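Local coordinates for protein amide synthase (Vibrio cholerae, PDB 1L5A) that probably forms amide bonds as a free-standing condensation enzyme of nonribosomal peptide synthesis, in the making of the siderophore vibriobactin, at residues Leu274-Leu282 with Leu305-Glu314. Residues are numbered along the deposited sequence; the frame is centred on the assembly and turned at random.
Sequences LMVNSLPLL and LYLHGRYRIE
Asn277 reaches into the turn that links helix 291-307 to helix 313-319, and every atom of its side chain meets that connection. CB lies beside the guanidinium of Arg312. Because CG stands anti to the backbone N (chi1 -170°), the amide is carried on into the turn, its plane 46° from that of the guanidinium. OD1 then accepts a nearly straight bond from Ile313 N (3.1 Å, 165°) on a lone pair, and also lies over the guanidinium face. ND2 divides its two hydrogens between Gly309 O at 2.9 Å and Tyr311 O at 2.8 Å. One amide thus offers an acceptor and two donors, which suits asparagine to this buried place.

The long chain of Arg312, bent at chi2 and chi3, can fold back to the loop just before the strand, where NH2 lies by Val276 O and makes a weak hydrogen bond to Met275 O, while NH1 keeps a salt bridge with Glu314 OE1 (2.9 Å).

Branched apolar residues suit the buried remainder: Ile313 CD1 meets Pro280 CD tip to tip (3.9 Å), Leu305 crosses Leu281 at about a right angle, and Leu279 CD1 rests on CA of Gly309, which has no side chain to intervene. Strand 277-282 thus packs against the inter-helix loop, whose type I turn (His308 to Tyr311) is held by Asn277. Just before the strand, Met275 N and Val276 N bond to Asp130, the aspartate of the HHxxxDG motif of condensation domains.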
loop_
_atom_site.group_PDB
_atom_site.type_symbol
_atom_site.label_atom_id
_atom_site.label_comp_id
_atom_site.label_asym_id
_atom_site.label_seq_id
_atom_site.Cartn_x
_atom_site.Cartn_y
_atom_site.Cartn_z
ATOM N N LEU A 274 1.421 -17.077 16.114
ATOM C CA LEU A 274 0.271 -17.691 15.473
ATOM C C LEU A 274 -0.364 -16.742 14.461
ATOM O O LEU A 274 -0.951 -15.711 14.817
ATOM C CB LEU A 274 -0.784 -18.097 16.512
ATOM C CG LEU A 274 -2.120 -18.541 15.895
ATOM C CD1 LEU A 274 -1.850 -19.626 14.848
ATOM C CD2 LEU A 274 -3.075 -19.055 16.978
ATOM N N MET A 275 -0.265 -17.089 13.189
ATOM C CA MET A 275 -0.867 -16.227 12.187
ATOM C C MET A 275 -1.585 -16.982 11.069
ATOM O O MET A 275 -2.387 -16.397 10.352
ATOM C CB MET A 275 0.200 -15.295 11.578
ATOM C CG MET A 275 0.760 -14.244 12.524
ATOM S SD MET A 275 2.262 -14.748 13.429
ATOM C CE MET A 275 2.444 -13.330 14.508
ATOM N N VAL A 276 -1.300 -18.274 10.930
ATOM C CA VAL A 276 -1.890 -19.062 9.868
ATOM C C VAL A 276 -3.421 -18.950 9.872
ATOM O O VAL A 276 -4.062 -18.896 10.926
ATOM C CB VAL A 276 -1.406 -20.559 9.959
ATOM C CG1 VAL A 276 -1.971 -21.259 11.197
ATOM C CG2 VAL A 276 -1.794 -21.284 8.725
ATOM N N ASN A 277 -4.004 -18.909 8.679
ATOM C CA ASN A 277 -5.449 -18.754 8.536
ATOM C C ASN A 277 -5.950 -19.762 7.516
ATOM O O ASN A 277 -5.373 -19.919 6.431
ATOM C CB ASN A 277 -5.736 -17.319 8.081
ATOM C CG ASN A 277 -7.211 -16.948 8.131
ATOM O OD1 ASN A 277 -7.966 -17.465 8.945
ATOM N ND2 ASN A 277 -7.614 -16.008 7.275
ATOM N N SER A 278 -7.017 -20.462 7.872
ATOM C CA SER A 278 -7.608 -21.479 6.996
ATOM C C SER A 278 -8.648 -20.852 6.087
ATOM O O SER A 278 -9.616 -20.247 6.552
ATOM C CB SER A 278 -8.264 -22.567 7.839
ATOM O OG SER A 278 -7.317 -23.181 8.680
ATOM N N LEU A 279 -8.468 -21.021 4.789
ATOM C CA LEU A 279 -9.394 -20.422 3.842
ATOM C C LEU A 279 -9.935 -21.406 2.820
ATOM O O LEU A 279 -9.248 -22.338 2.395
ATOM C CB LEU A 279 -8.707 -19.252 3.114
ATOM C CG LEU A 279 -8.134 -18.183 4.053
ATOM C CD1 LEU A 279 -7.203 -17.244 3.284
ATOM C CD2 LEU A 279 -9.259 -17.433 4.692
ATOM N N PRO A 280 -11.195 -21.214 2.416
ATOM C CA PRO A 280 -11.743 -22.141 1.428
ATOM C C PRO A 280 -11.583 -21.641 -0.015
ATOM O O PRO A 280 -11.848 -20.486 -0.312
ATOM C CB PRO A 280 -13.203 -22.272 1.870
ATOM C CG PRO A 280 -13.511 -20.892 2.350
ATOM C CD PRO A 280 -12.273 -20.525 3.151
ATOM N N LEU A 281 -11.128 -22.537 -0.883
ATOM C CA LEU A 281 -10.938 -22.292 -2.312
ATOM C C LEU A 281 -12.089 -23.008 -3.019
ATOM O O LEU A 281 -12.309 -24.203 -2.800
ATOM C CB LEU A 281 -9.605 -22.899 -2.804
ATOM C CG LEU A 281 -9.431 -23.038 -4.330
ATOM C CD1 LEU A 281 -9.288 -21.658 -4.926
ATOM C CD2 LEU A 281 -8.199 -23.887 -4.680
ATOM N N LEU A 282 -12.840 -22.292 -3.842
ATOM C CA LEU A 282 -13.936 -22.926 -4.569
ATOM C C LEU A 282 -13.233 -23.497 -5.772
ATOM O O LEU A 282 -12.643 -22.754 -6.558
ATOM C CB LEU A 282 -14.983 -21.904 -4.995
ATOM C CG LEU A 282 -16.295 -22.528 -5.484
ATOM C CD1 LEU A 282 -16.815 -23.500 -4.422
ATOM C CD2 LEU A 282 -17.331 -21.446 -5.758
ATOM N N LEU A 305 -7.168 -15.440 -2.855
ATOM C CA LEU A 305 -7.388 -15.819 -1.460
ATOM C C LEU A 305 -6.322 -15.160 -0.573
ATOM O O LEU A 305 -6.620 -14.604 0.479
ATOM C CB LEU A 305 -7.338 -17.342 -1.287
ATOM C CG LEU A 305 -8.389 -18.221 -1.975
ATOM C CD1 LEU A 305 -8.117 -19.655 -1.591
ATOM C CD2 LEU A 305 -9.819 -17.841 -1.559
ATOM N N TYR A 306 -5.074 -15.224 -1.006
ATOM C CA TYR A 306 -3.988 -14.617 -0.238
ATOM C C TYR A 306 -4.173 -13.102 -0.056
ATOM O O TYR A 306 -3.912 -12.573 1.019
ATOM C CB TYR A 306 -2.648 -14.889 -0.927
ATOM C CG TYR A 306 -2.335 -16.353 -1.112
ATOM C CD1 TYR A 306 -1.419 -16.767 -2.085
ATOM C CD2 TYR A 306 -2.891 -17.324 -0.267
ATOM C CE1 TYR A 306 -1.052 -18.109 -2.212
ATOM C CE2 TYR A 306 -2.527 -18.676 -0.383
ATOM C CZ TYR A 306 -1.607 -19.058 -1.356
ATOM O OH TYR A 306 -1.226 -20.371 -1.469
ATOM N N LEU A 307 -4.618 -12.409 -1.103
ATOM C CA LEU A 307 -4.815 -10.962 -1.020
ATOM C C LEU A 307 -5.863 -10.536 0.014
ATOM O O LEU A 307 -5.757 -9.458 0.603
ATOM C CB LEU A 307 -5.172 -10.397 -2.402
ATOM C CG LEU A 307 -4.010 -10.481 -3.405
ATOM C CD1 LEU A 307 -4.528 -10.396 -4.825
ATOM C CD2 LEU A 307 -2.996 -9.374 -3.124
ATOM N N HIS A 308 -6.869 -11.372 0.245
ATOM C CA HIS A 308 -7.894 -11.034 1.227
ATOM C C HIS A 308 -7.709 -11.947 2.436
ATOM O O HIS A 308 -8.524 -11.940 3.370
ATOM C CB HIS A 308 -9.294 -11.211 0.622
ATOM C CG HIS A 308 -9.514 -10.415 -0.632
ATOM N ND1 HIS A 308 -9.150 -10.874 -1.881
ATOM C CD2 HIS A 308 -9.994 -9.161 -0.818
ATOM C CE1 HIS A 308 -9.392 -9.940 -2.782
ATOM N NE2 HIS A 308 -9.903 -8.889 -2.164
ATOM N N GLY A 309 -6.597 -12.691 2.416
ATOM C CA GLY A 309 -6.260 -13.649 3.453
ATOM C C GLY A 309 -6.042 -13.252 4.908
ATOM O O GLY A 309 -6.051 -14.116 5.784
ATOM N N ARG A 310 -5.854 -11.972 5.183
ATOM C CA ARG A 310 -5.606 -11.520 6.540
ATOM C C ARG A 310 -6.906 -11.420 7.316
ATOM O O ARG A 310 -6.897 -11.219 8.548
ATOM C CB ARG A 310 -4.887 -10.162 6.504
ATOM C CG ARG A 310 -4.452 -9.634 7.844
ATOM C CD ARG A 310 -3.402 -8.552 7.711
ATOM N NE ARG A 310 -2.775 -8.268 9.002
ATOM C CZ ARG A 310 -1.572 -7.718 9.145
ATOM N NH1 ARG A 310 -0.854 -7.388 8.076
ATOM N NH2 ARG A 310 -1.082 -7.500 10.352
ATOM N N TYR A 311 -8.029 -11.552 6.603
ATOM C CA TYR A 311 -9.349 -11.496 7.255
ATOM C C TYR A 311 -9.537 -12.886 7.884
ATOM O O TYR A 311 -9.504 -13.913 7.210
ATOM C CB TYR A 311 -10.450 -11.190 6.217
ATOM C CG TYR A 311 -11.747 -10.637 6.795
ATOM C CD1 TYR A 311 -11.830 -9.325 7.264
ATOM C CD2 TYR A 311 -12.884 -11.442 6.892
ATOM C CE1 TYR A 311 -13.014 -8.828 7.814
ATOM C CE2 TYR A 311 -14.063 -10.966 7.437
ATOM C CZ TYR A 311 -14.131 -9.661 7.899
ATOM O OH TYR A 311 -15.312 -9.216 8.461
ATOM N N ARG A 312 -9.683 -12.913 9.195
ATOM C CA ARG A 312 -9.837 -14.168 9.923
ATOM C C ARG A 312 -11.073 -15.002 9.567
ATOM O O ARG A 312 -12.205 -14.499 9.514
ATOM C CB ARG A 312 -9.821 -13.873 11.424
ATOM C CG ARG A 312 -8.437 -13.527 11.969
ATOM C CD ARG A 312 -7.844 -14.771 12.559
ATOM N NE ARG A 312 -6.659 -15.252 11.869
ATOM C CZ ARG A 312 -6.374 -16.541 11.720
ATOM N NH1 ARG A 312 -7.192 -17.463 12.203
ATOM N NH2 ARG A 312 -5.271 -16.904 11.094
ATOM N N ILE A 313 -10.842 -16.289 9.332
ATOM C CA ILE A 313 -11.924 -17.199 9.002
ATOM C C ILE A 313 -12.922 -17.234 10.162
ATOM O O ILE A 313 -14.119 -17.417 9.954
ATOM C CB ILE A 313 -11.385 -18.628 8.723
ATOM C CG1 ILE A 313 -12.520 -19.528 8.225
ATOM C CG2 ILE A 313 -10.755 -19.216 9.989
ATOM C CD1 ILE A 313 -12.939 -19.269 6.795
ATOM N N GLU A 314 -12.437 -17.052 11.386
ATOM C CA GLU A 314 -13.329 -17.055 12.538
ATOM C C GLU A 314 -14.291 -15.909 12.362
ATOM O O GLU A 314 -15.475 -16.017 12.698
ATOM C CB GLU A 314 -12.560 -16.865 13.855
ATOM C CG GLU A 314 -11.619 -18.011 14.238
ATOM C CD GLU A 314 -10.291 -17.975 13.495
ATOM O OE1 GLU A 314 -10.016 -16.950 12.830
ATOM O OE2 GLU A 314 -9.514 -18.958 13.594
HETATM O O HOH W 1 -3.995 -14.362 11.528
#